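Local coordinates for protein (S)-ureidoglycine aminohydrolase (Escherichia coli, PDB 1RC6) that catalyses the manganese-dependent hydrolysis of (S)-ureidoglycine to (S)-ureidoglycolate and ammonia in the breakdown of allantoin, at residues E196-V199 and Q200-A204. Numbering follows the deposited sequence.
Sequences ETHV and QEHGA
H198 and H202 pack together across the turn that joins strands 193-198 and 202-208 of the C-terminal cupin domain. This is cupin motif 1, here with E196, H198 and H202 as its probable manganese ligands. Q236, on strand 234-240, completes the proposed set and touches the H198 side chain. E196 is also a likely substrate ligand.

The Q200 side chain bends back beside CB of H198, but its exact placement is doubtful. The backbone of Q200 also stays close to the imidazole, with its carbonyl O oblique to the H198 ring. E201 starts away from 196-199 at its CB, and its OE2 is hydrogen-bonded to OG of S58.

H202 turns back toward strand 193-198 and meets H198 in a T-shaped pair, with the edge of H202 directed at one face of H198. The ring centroids are 4.3 Å apart and the planes stand at 78°. H202 CD2 sits over the rim of that face, 3.2 Å from H198 NE2. Reducing H198 to an alanine removes the whole imidazole, which would probably leave the H202 edge without the face it packs on and the proposed metal site one ligand short.

At its other nitrogen, ND1, H202 is hydrogen-bonded to O of S252, which is likely to hold the ring's rotation, with NE2 turned to the proposed metal site. E196 reaches the same place from the first strand. With CG anti to the backbone N (chi1 -160°) and the chain extended beyond it, E196 carries its carboxylate to the edge of the H202 ring. The carboxylate stands steeply to that ring, with E196 OE2 3.6 Å from H202 NE2.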
# COMPACT_ATOMS: atom_id res chain seq x y z
N GLU A 196 2.89 5.65 17.02
CA GLU A 196 1.51 5.18 17.18
C GLU A 196 1.41 3.77 17.76
O GLU A 196 2.32 2.95 17.63
CB GLU A 196 0.78 5.20 15.82
CG GLU A 196 -0.74 5.22 15.94
CD GLU A 196 -1.45 4.71 14.69
OE1 GLU A 196 -1.09 5.15 13.58
OE2 GLU A 196 -2.38 3.89 14.82
N THR A 197 0.29 3.50 18.42
CA THR A 197 -0.01 2.20 19.01
C THR A 197 -1.39 1.87 18.47
O THR A 197 -2.23 2.77 18.32
CB THR A 197 -0.04 2.29 20.53
OG1 THR A 197 1.17 2.89 20.99
CG2 THR A 197 -0.19 0.89 21.15
N HIS A 198 -1.67 0.61 18.18
CA HIS A 198 -2.96 0.30 17.58
C HIS A 198 -3.40 -1.15 17.55
O HIS A 198 -2.57 -2.06 17.46
CB HIS A 198 -2.91 0.82 16.14
CG HIS A 198 -1.61 0.52 15.46
ND1 HIS A 198 -1.24 -0.75 15.08
CD2 HIS A 198 -0.55 1.31 15.18
CE1 HIS A 198 -0.02 -0.73 14.59
NE2 HIS A 198 0.43 0.51 14.64
N VAL A 199 -4.71 -1.35 17.60
CA VAL A 199 -5.30 -2.68 17.52
C VAL A 199 -5.34 -3.05 16.03
O VAL A 199 -5.31 -4.22 15.66
CB VAL A 199 -6.76 -2.70 18.07
CG1 VAL A 199 -7.47 -3.99 17.68
CG2 VAL A 199 -6.74 -2.55 19.59
N GLN A 200 -5.39 -2.02 15.19
CA GLN A 200 -5.43 -2.22 13.74
C GLN A 200 -4.05 -2.40 13.12
O GLN A 200 -3.08 -1.73 13.49
CB GLN A 200 -6.13 -1.04 13.04
CG GLN A 200 -6.79 0.00 13.95
CD GLN A 200 -5.78 0.94 14.61
OE1 GLN A 200 -4.97 1.58 13.94
NE2 GLN A 200 -5.84 1.03 15.94
N GLU A 201 -3.98 -3.32 12.17
CA GLU A 201 -2.75 -3.62 11.45
C GLU A 201 -2.42 -2.45 10.52
O GLU A 201 -3.22 -1.53 10.34
CB GLU A 201 -2.92 -4.86 10.59
CG GLU A 201 -3.56 -6.04 11.27
CD GLU A 201 -4.36 -6.89 10.30
OE1 GLU A 201 -4.66 -8.05 10.63
OE2 GLU A 201 -4.71 -6.40 9.20
N HIS A 202 -1.24 -2.51 9.92
CA HIS A 202 -0.82 -1.49 8.98
C HIS A 202 0.11 -2.15 7.98
O HIS A 202 0.82 -3.09 8.32
CB HIS A 202 -0.09 -0.34 9.68
CG HIS A 202 -0.99 0.54 10.48
ND1 HIS A 202 -2.13 1.12 9.96
CD2 HIS A 202 -0.92 0.96 11.77
CE1 HIS A 202 -2.73 1.84 10.89
NE2 HIS A 202 -2.01 1.76 12.00
N GLY A 203 0.08 -1.66 6.75
CA GLY A 203 0.96 -2.18 5.72
C GLY A 203 1.56 -0.94 5.10
O GLY A 203 0.85 -0.17 4.48
N ALA A 204 2.86 -0.72 5.27
CA ALA A 204 3.43 0.48 4.70
C ALA A 204 4.52 0.18 3.70
O ALA A 204 5.33 -0.73 3.89
CB ALA A 204 3.97 1.36 5.80